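Local coordinates for Aac(6')-Ih protein (Acinetobacter baumannii, PDB 4E8O) that probably transfers an acetyl group from acetyl coenzyme A to the 6'-amino group of aminoglycoside antibiotics, a modification that confers resistance, at residues 22-27 with 64-69; 33-38 with 76-81; 80-85 with 96-101. All coordinates share one frame; numbering follows the deposited sequence.

Interactions 1 and 3 are antiparallel strand pairs of one mixed sheet, and interaction 2 lays helix 32-42 across strand 75-84, which carries segments of both interaction 2 and interaction 3. The centres of interactions 1 and 2 lie about 8 Å apart; Tyr69 OH hydrogen-bonds to Asp34 OD2, and Ile27 CD1 packs at 3.5 Å from Trp35 CD2. Interaction 3 is centred about 16 Å from each of the others. Glu80 belongs to both interactions 2 and 3: its carboxylate meets Trp35, while its backbone faces the bulge at Glu100 and Gly101. In GNAT enzymes acetyl coenzyme A generally binds where the fourth and fifth strands splay apart, here probably between 96-104 and 132-138.

Interaction 1 (22-27 with 64-69); sequences MNIMPI and LQLLAY
Ile27 crosses Leu67 at about a right angle, its CG1 lying 3.7 Å from Leu67 CG; with Tyr69, at the other end of the pairing between 22-27 and 64-69, Ile27 loses the most surface here. CG1 of Ile27 stands anti to its own carbonyl carbon (chi1 -50°), which carries CD1 in over the neighbouring strand, 3.6 Å from Leu66 O and close to Gln65 CB. The backbone secures the same residue: Ile27 N donates to Gln65 O, and a water bridges Ile27 O to Gln65 NE2. Next along, Met25 and Leu67 form a hydrogen-bonded antiparallel pair, Met25 N to Leu67 O and Leu67 N to Met25 O each at 2.9 Å and nearly straight. Strand 23-26 is the first of the GNAT sheet and the outermost within this chain on this side, laid along strand 63-69. Side chains alternate about it: Asn23, Met25, Leu67 and Tyr69 stand on one face, Ile24 and Ala68 on the other, where helix 113-127 covers them. Met25 also reaches along its face to Tyr69, crossing that side chain at about a right angle. Its bent chain brings SD to 3.9 Å from Tyr69 CE2, a Met-aromatic contact made obliquely, 53° off the ring normal. Tyr69 N donates to Asn23 O, and the phenol OH hydrogen-bonds to Asp34 of helix 32-42, which fixes the far end of the ring. On the opposite face Ile24 CG2 rests 3.9 Å from Leu66 CD1.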
loop_
_atom_site.group_PDB
_atom_site.type_symbol
_atom_site.label_atom_id
_atom_site.label_comp_id
_atom_site.label_asym_id
_atom_site.label_seq_id
_atom_site.Cartn_x
_atom_site.Cartn_y
_atom_site.Cartn_z
ATOM N N MET B 22 25.789 0.646 22.401
ATOM C CA MET B 22 25.252 0.707 21.045
ATOM C C MET B 22 25.069 2.151 20.569
ATOM O O MET B 22 25.115 3.089 21.367
ATOM C CB MET B 22 23.937 -0.075 20.951
ATOM C CG MET B 22 24.047 -1.346 20.129
ATOM S SD MET B 22 22.822 -2.591 20.567
ATOM C CE MET B 22 23.315 -2.966 22.249
ATOM N N ASN B 23 24.868 2.320 19.264
ATOM C CA ASN B 23 24.864 3.645 18.651
ATOM C C ASN B 23 24.208 3.671 17.267
ATOM O O ASN B 23 24.654 2.981 16.347
ATOM C CB ASN B 23 26.297 4.180 18.576
ATOM C CG ASN B 23 26.494 5.153 17.440
ATOM O OD1 ASN B 23 27.185 4.852 16.469
ATOM N ND2 ASN B 23 25.881 6.327 17.550
ATOM N N ILE B 24 23.159 4.482 17.131
ATOM C CA ILE B 24 22.363 4.563 15.901
ATOM C C ILE B 24 22.790 5.729 15.009
ATOM O O ILE B 24 22.970 6.850 15.492
ATOM C CB ILE B 24 20.866 4.731 16.231
ATOM C CG1 ILE B 24 20.387 3.593 17.134
ATOM C CG2 ILE B 24 20.035 4.776 14.962
ATOM C CD1 ILE B 24 18.945 3.734 17.584
ATOM N N MET B 25 22.945 5.469 13.712
ATOM C CA MET B 25 23.289 6.524 12.763
ATOM C C MET B 25 22.646 6.307 11.399
ATOM O O MET B 25 22.469 5.168 10.964
ATOM C CB MET B 25 24.807 6.632 12.598
ATOM C CG MET B 25 25.445 5.452 11.874
ATOM S SD MET B 25 27.239 5.596 11.782
ATOM C CE MET B 25 27.612 5.844 13.510
ATOM N N PRO B 26 22.287 7.407 10.719
ATOM C CA PRO B 26 21.862 7.294 9.320
ATOM C C PRO B 26 23.024 6.813 8.448
ATOM O O PRO B 26 24.166 7.209 8.685
ATOM C CB PRO B 26 21.443 8.726 8.955
ATOM C CG PRO B 26 22.044 9.608 10.014
ATOM C CD PRO B 26 22.132 8.774 11.250
ATOM N N ILE B 27 22.729 5.962 7.466
ATOM C CA ILE B 27 23.752 5.282 6.669
ATOM C C ILE B 27 24.346 6.173 5.568
ATOM O O ILE B 27 23.611 6.843 4.836
ATOM C CB ILE B 27 23.182 3.980 6.033
ATOM C CG1 ILE B 27 22.479 3.127 7.096
ATOM C CG2 ILE B 27 24.278 3.185 5.324
ATOM C CD1 ILE B 27 21.737 1.912 6.541
ATOM N N LEU B 64 14.510 6.916 4.992
ATOM C CA LEU B 64 15.447 6.899 6.109
ATOM C C LEU B 64 16.024 5.499 6.252
ATOM O O LEU B 64 15.286 4.506 6.222
ATOM C CB LEU B 64 14.762 7.318 7.417
ATOM C CG LEU B 64 15.708 7.531 8.606
ATOM C CD1 LEU B 64 16.499 8.823 8.448
ATOM C CD2 LEU B 64 14.968 7.526 9.936
ATOM N N GLN B 65 17.342 5.417 6.397
ATOM C CA GLN B 65 17.991 4.132 6.612
ATOM C C GLN B 65 19.035 4.266 7.709
ATOM O O GLN B 65 19.884 5.163 7.668
ATOM C CB GLN B 65 18.607 3.608 5.308
ATOM C CG GLN B 65 19.328 4.665 4.476
ATOM C CD GLN B 65 18.401 5.422 3.541
ATOM O OE1 GLN B 65 17.444 4.860 3.002
ATOM N NE2 GLN B 65 18.682 6.706 3.343
ATOM N N LEU B 66 18.964 3.387 8.704
ATOM C CA LEU B 66 19.838 3.505 9.868
ATOM C C LEU B 66 20.630 2.225 10.113
ATOM O O LEU B 66 20.217 1.139 9.694
ATOM C CB LEU B 66 19.019 3.849 11.117
ATOM C CG LEU B 66 18.014 4.996 11.021
ATOM C CD1 LEU B 66 17.227 5.122 12.310
ATOM C CD2 LEU B 66 18.704 6.309 10.716
ATOM N N LEU B 67 21.776 2.370 10.775
ATOM C CA LEU B 67 22.544 1.239 11.280
ATOM C C LEU B 67 22.816 1.457 12.762
ATOM O O LEU B 67 22.965 2.596 13.214
ATOM C CB LEU B 67 23.877 1.104 10.533
ATOM C CG LEU B 67 23.892 0.371 9.191
ATOM C CD1 LEU B 67 25.151 0.696 8.404
ATOM C CD2 LEU B 67 23.782 -1.126 9.403
ATOM N N ALA B 68 22.861 0.369 13.520
ATOM C CA ALA B 68 23.302 0.427 14.908
ATOM C C ALA B 68 24.650 -0.275 15.017
ATOM O O ALA B 68 24.804 -1.402 14.542
ATOM C CB ALA B 68 22.282 -0.222 15.828
ATOM N N TYR B 69 25.623 0.395 15.627
ATOM C CA TYR B 69 26.967 -0.157 15.756
ATOM C C TYR B 69 27.326 -0.426 17.214
ATOM O O TYR B 69 26.735 0.153 18.130
ATOM C CB TYR B 69 28.002 0.800 15.155
ATOM C CG TYR B 69 28.047 0.839 13.641
ATOM C CD1 TYR B 69 28.963 0.068 12.935
ATOM C CD2 TYR B 69 27.195 1.663 12.922
ATOM C CE1 TYR B 69 29.020 0.111 11.557
ATOM C CE2 TYR B 69 27.245 1.712 11.542
ATOM C CZ TYR B 69 28.158 0.932 10.869
ATOM O OH TYR B 69 28.212 0.975 9.496
HETATM O O HOH W 1 21.212 7.775 4.895
#

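Interaction 2 (33-38 with 76-81); sequences SDWLAL and IAMLEA
Trp35 and Glu80 meet at about a right angle, the indole presenting its edge to the carboxylate with the two planes 75° apart. NE1 of Trp35 donates to Glu80 OE2 at 2.9 Å, in a bent bond (138° at the hydrogen) that reaches the oxygen from above the carboxylate plane. The same OE2 is also held by a salt bridge from Arg39, the next residue of the same helix after Leu38. Two partners on one buried oxygen restrict the carboxylate's rotation. Trp35 gets there because CG lies anti to the backbone N, swinging the ring out along the strand. Met78 comes at another part of the same indole edge: its SD sits 4.1 Å from Trp35 CD1, near the plane of the five-membered ring, an edge-on Met-aromatic contact. Leu38 meets Met78 from an adjacent direction, with its CB 3.9 Å from Met78 CG. From there its CD1 reaches down to the backbone, 3.5 Å from Ala77 N. Met78 thus touches both helix side chains, while Phe103 of strand 96-104 also packs on both Leu38 and Met78. The helix passes over strand 76-81 almost perpendicularly, at 89° with the axes 8.6 Å apart, joining the first helix of the GNAT fold to one face of its central sheet.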
loop_
_atom_site.group_PDB
_atom_site.type_symbol
_atom_site.label_atom_id
_atom_site.label_comp_id
_atom_site.label_asym_id
_atom_site.label_seq_id
_atom_site.Cartn_x
_atom_site.Cartn_y
_atom_site.Cartn_z
ATOM N N SER B 33 28.729 -1.513 2.690
ATOM C CA SER B 33 29.054 -2.913 2.961
ATOM C C SER B 33 28.411 -3.422 4.256
ATOM O O SER B 33 27.846 -4.520 4.283
ATOM C CB SER B 33 30.569 -3.108 3.004
ATOM O OG SER B 33 30.895 -4.419 3.415
ATOM N N ASP B 34 28.489 -2.629 5.323
ATOM C CA ASP B 34 27.832 -2.991 6.581
ATOM C C ASP B 34 26.319 -3.085 6.401
ATOM O O ASP B 34 25.660 -3.928 7.015
ATOM C CB ASP B 34 28.144 -1.966 7.672
ATOM C CG ASP B 34 29.601 -1.962 8.075
ATOM O OD1 ASP B 34 30.259 -3.025 7.987
ATOM O OD2 ASP B 34 30.086 -0.888 8.490
ATOM N N TRP B 35 25.777 -2.201 5.566
ATOM C CA TRP B 35 24.347 -2.157 5.284
ATOM C C TRP B 35 23.938 -3.379 4.476
ATOM O O TRP B 35 22.925 -4.015 4.771
ATOM C CB TRP B 35 24.007 -0.873 4.518
ATOM C CG TRP B 35 22.533 -0.650 4.270
ATOM C CD1 TRP B 35 21.488 -1.345 4.813
ATOM C CD2 TRP B 35 21.952 0.338 3.407
ATOM N NE1 TRP B 35 20.297 -0.849 4.338
ATOM C CE2 TRP B 35 20.555 0.185 3.476
ATOM C CE3 TRP B 35 22.481 1.340 2.588
ATOM C CZ2 TRP B 35 19.677 0.996 2.752
ATOM C CZ3 TRP B 35 21.613 2.143 1.874
ATOM C CH2 TRP B 35 20.225 1.967 1.958
ATOM N N LEU B 36 24.740 -3.709 3.465
ATOM C CA LEU B 36 24.475 -4.854 2.592
ATOM C C LEU B 36 24.496 -6.172 3.359
ATOM O O LEU B 36 23.619 -7.019 3.174
ATOM C CB LEU B 36 25.503 -4.900 1.455
ATOM C CG LEU B 36 25.437 -6.098 0.505
ATOM C CD1 LEU B 36 24.135 -6.079 -0.258
ATOM C CD2 LEU B 36 26.613 -6.115 -0.461
ATOM N N ALA B 37 25.499 -6.335 4.217
ATOM C CA ALA B 37 25.670 -7.559 4.993
ATOM C C ALA B 37 24.452 -7.907 5.849
ATOM O O ALA B 37 24.102 -9.079 5.983
ATOM C CB ALA B 37 26.923 -7.463 5.856
ATOM N N LEU B 38 23.821 -6.892 6.434
ATOM C CA LEU B 38 22.610 -7.094 7.224
ATOM C C LEU B 38 21.373 -7.172 6.336
ATOM O O LEU B 38 20.463 -7.960 6.597
ATOM C CB LEU B 38 22.444 -5.977 8.257
ATOM C CG LEU B 38 23.507 -5.923 9.353
ATOM C CD1 LEU B 38 23.237 -4.781 10.309
ATOM C CD2 LEU B 38 23.534 -7.236 10.102
ATOM N N ILE B 76 25.179 -4.268 13.900
ATOM C CA ILE B 76 24.378 -5.352 14.464
ATOM C C ILE B 76 22.878 -5.219 14.205
ATOM O O ILE B 76 22.111 -6.130 14.522
ATOM C CB ILE B 76 24.659 -5.559 15.985
ATOM C CG1 ILE B 76 24.510 -4.251 16.774
ATOM C CG2 ILE B 76 26.046 -6.144 16.196
ATOM C CD1 ILE B 76 23.085 -3.935 17.221
ATOM N N ALA B 77 22.465 -4.087 13.636
ATOM C CA ALA B 77 21.055 -3.849 13.327
ATOM C C ALA B 77 20.881 -2.791 12.242
ATOM O O ALA B 77 21.735 -1.918 12.076
ATOM C CB ALA B 77 20.293 -3.444 14.580
ATOM N N MET B 78 19.768 -2.869 11.514
ATOM C CA MET B 78 19.439 -1.886 10.481
ATOM C C MET B 78 17.940 -1.640 10.438
ATOM O O MET B 78 17.154 -2.504 10.825
ATOM C CB MET B 78 19.895 -2.367 9.102
ATOM C CG MET B 78 19.331 -3.724 8.709
ATOM S SD MET B 78 19.145 -3.945 6.924
ATOM C CE MET B 78 17.527 -3.221 6.671
ATOM N N LEU B 79 17.553 -0.462 9.955
ATOM C CA LEU B 79 16.152 -0.125 9.743
ATOM C C LEU B 79 16.030 0.686 8.460
ATOM O O LEU B 79 16.911 1.491 8.136
ATOM C CB LEU B 79 15.608 0.690 10.923
ATOM C CG LEU B 79 14.167 1.208 10.832
ATOM C CD1 LEU B 79 13.546 1.297 12.211
ATOM C CD2 LEU B 79 14.113 2.569 10.162
ATOM N N GLU B 80 14.938 0.481 7.733
ATOM C CA GLU B 80 14.621 1.323 6.593
ATOM C C GLU B 80 13.181 1.793 6.732
ATOM O O GLU B 80 12.304 1.021 7.114
ATOM C CB GLU B 80 14.837 0.561 5.274
ATOM C CG GLU B 80 16.264 0.038 5.107
ATOM C CD GLU B 80 16.514 -0.649 3.776
ATOM O OE1 GLU B 80 15.745 -0.422 2.811
ATOM O OE2 GLU B 80 17.496 -1.420 3.690
ATOM N N ALA B 81 12.928 3.060 6.433
ATOM C CA ALA B 81 11.572 3.580 6.531
ATOM C C ALA B 81 11.339 4.574 5.417
ATOM O O ALA B 81 12.293 5.056 4.800
ATOM C CB ALA B 81 11.332 4.228 7.891
#

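Interaction 3 (80-85 with 96-101); sequences EASIRY and VAFLEG
Arg84 bends at chi2 (-62°) and Glu100 bends likewise at its own chi2 (-81°), turning the guanidinium and the carboxylate toward each other from opposite directions. Arg84 then grips side-on with NE and NH2, both on one atom, Glu100 OE2; the NH2 bond is 3.0 Å, part of a salt bridge. Ser82 OG joins them. It donates to the anti lone pair of Glu100 OE2 at a short 2.5 Å and accepts from Arg84 NE in the guanidinium plane. Three donors therefore converge on one carboxylate oxygen, fixing the position and rotation of the group. Phe98 lies under this network, with Arg84 CZ over its ring face but offset toward the rim, 4.4 Å from the centroid, a cation-pi contact with the planes tilted by 34°. Ser82, Arg84, Val96 and Phe98 share this face of the sheet, whereas Ala81, Ile83, Ala97 and Leu99 turn to the other, against which helix 113-127 packs. The strands are linked by paired backbone bonds at Ser82 with Phe98 and at Arg84 with Val96, where Arg84 N to Val96 O is 2.8 Å. Arg84 also packs on Glu86 of the second subunit. At the other end the register slips: Glu80 O accepts from both Glu100 N, at 2.9 Å, and Gly101 N, at 3.2 Å, from the same face of its plane. Glu100 and Gly101 thus stand together opposite Glu80, a classic beta bulge in the antiparallel hairpin 75-84/96-104 at the centre of the GNAT sheet.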
loop_
_atom_site.group_PDB
_atom_site.type_symbol
_atom_site.label_atom_id
_atom_site.label_comp_id
_atom_site.label_asym_id
_atom_site.label_seq_id
_atom_site.Cartn_x
_atom_site.Cartn_y
_atom_site.Cartn_z
ATOM N N GLU B 80 14.938 0.481 7.733
ATOM C CA GLU B 80 14.621 1.323 6.593
ATOM C C GLU B 80 13.181 1.793 6.732
ATOM O O GLU B 80 12.304 1.021 7.114
ATOM C CB GLU B 80 14.837 0.561 5.274
ATOM C CG GLU B 80 16.264 0.038 5.107
ATOM C CD GLU B 80 16.514 -0.649 3.776
ATOM O OE1 GLU B 80 15.745 -0.422 2.811
ATOM O OE2 GLU B 80 17.496 -1.420 3.690
ATOM N N ALA B 81 12.928 3.060 6.433
ATOM C CA ALA B 81 11.572 3.580 6.531
ATOM C C ALA B 81 11.339 4.574 5.417
ATOM O O ALA B 81 12.293 5.056 4.800
ATOM C CB ALA B 81 11.332 4.228 7.891
ATOM N N SER B 82 10.072 4.880 5.157
ATOM C CA SER B 82 9.730 5.848 4.126
ATOM C C SER B 82 8.573 6.719 4.578
ATOM O O SER B 82 7.876 6.395 5.545
ATOM C CB SER B 82 9.340 5.135 2.835
ATOM O OG SER B 82 8.220 4.289 3.037
ATOM N N ILE B 83 8.385 7.838 3.883
ATOM C CA ILE B 83 7.182 8.638 4.035
ATOM C C ILE B 83 6.282 8.306 2.849
ATOM O O ILE B 83 6.725 8.373 1.700
ATOM C CB ILE B 83 7.486 10.147 4.030
ATOM C CG1 ILE B 83 8.551 10.498 5.078
ATOM C CG2 ILE B 83 6.206 10.937 4.260
ATOM C CD1 ILE B 83 8.143 10.201 6.517
ATOM N N ARG B 84 5.030 7.939 3.123
ATOM C CA ARG B 84 4.095 7.528 2.072
ATOM C C ARG B 84 3.003 8.567 1.898
ATOM O O ARG B 84 2.411 9.009 2.884
ATOM C CB ARG B 84 3.441 6.191 2.425
ATOM C CG ARG B 84 4.401 5.036 2.625
ATOM C CD ARG B 84 5.182 4.737 1.362
ATOM N NE ARG B 84 5.841 3.432 1.429
ATOM C CZ ARG B 84 5.266 2.289 1.064
ATOM N NH1 ARG B 84 4.017 2.284 0.604
ATOM N NH2 ARG B 84 5.939 1.151 1.152
ATOM N N TYR B 85 2.722 8.941 0.650
ATOM C CA TYR B 85 1.699 9.943 0.373
ATOM C C TYR B 85 0.440 9.325 -0.226
ATOM O O TYR B 85 -0.594 9.983 -0.336
ATOM C CB TYR B 85 2.255 11.051 -0.523
ATOM C CG TYR B 85 3.186 11.976 0.224
ATOM C CD1 TYR B 85 2.715 13.152 0.792
ATOM C CD2 TYR B 85 4.525 11.660 0.387
ATOM C CE1 TYR B 85 3.558 13.994 1.488
ATOM C CE2 TYR B 85 5.373 12.497 1.080
ATOM C CZ TYR B 85 4.883 13.659 1.630
ATOM O OH TYR B 85 5.731 14.492 2.321
ATOM N N VAL B 96 1.990 9.358 5.912
ATOM C CA VAL B 96 2.309 8.549 7.087
ATOM C C VAL B 96 3.726 8.000 6.951
ATOM O O VAL B 96 4.229 7.841 5.837
ATOM C CB VAL B 96 1.339 7.346 7.248
ATOM C CG1 VAL B 96 -0.091 7.815 7.443
ATOM C CG2 VAL B 96 1.432 6.411 6.041
ATOM N N ALA B 97 4.371 7.702 8.076
ATOM C CA ALA B 97 5.661 7.020 8.027
ATOM C C ALA B 97 5.374 5.548 7.789
ATOM O O ALA B 97 4.299 5.069 8.136
ATOM C CB ALA B 97 6.417 7.208 9.320
ATOM N N PHE B 98 6.313 4.825 7.190
ATOM C CA PHE B 98 6.096 3.401 6.955
ATOM C C PHE B 98 7.379 2.618 7.181
ATOM O O PHE B 98 8.435 2.998 6.671
ATOM C CB PHE B 98 5.545 3.164 5.543
ATOM C CG PHE B 98 5.137 1.736 5.275
ATOM C CD1 PHE B 98 3.827 1.322 5.476
ATOM C CD2 PHE B 98 6.058 0.815 4.801
ATOM C CE1 PHE B 98 3.448 0.011 5.222
ATOM C CE2 PHE B 98 5.690 -0.497 4.543
ATOM C CZ PHE B 98 4.382 -0.901 4.755
ATOM N N LEU B 99 7.283 1.535 7.952
ATOM C CA LEU B 99 8.441 0.693 8.246
ATOM C C LEU B 99 8.676 -0.277 7.100
ATOM O O LEU B 99 7.874 -1.187 6.872
ATOM C CB LEU B 99 8.233 -0.085 9.552
ATOM C CG LEU B 99 9.458 -0.850 10.050
ATOM C CD1 LEU B 99 10.558 0.131 10.381
ATOM C CD2 LEU B 99 9.134 -1.719 11.259
ATOM N N GLU B 100 9.770 -0.079 6.370
ATOM C CA GLU B 100 10.060 -0.924 5.224
ATOM C C GLU B 100 10.775 -2.187 5.665
ATOM O O GLU B 100 10.541 -3.260 5.112
ATOM C CB GLU B 100 10.903 -0.167 4.199
ATOM C CG GLU B 100 10.274 1.133 3.714
ATOM C CD GLU B 100 9.237 0.920 2.635
ATOM O OE1 GLU B 100 9.075 -0.229 2.178
ATOM O OE2 GLU B 100 8.581 1.906 2.231
ATOM N N GLY B 101 11.642 -2.063 6.666
ATOM C CA GLY B 101 12.387 -3.208 7.141
ATOM C C GLY B 101 13.163 -2.916 8.402
ATOM O O GLY B 101 13.702 -1.822 8.579
#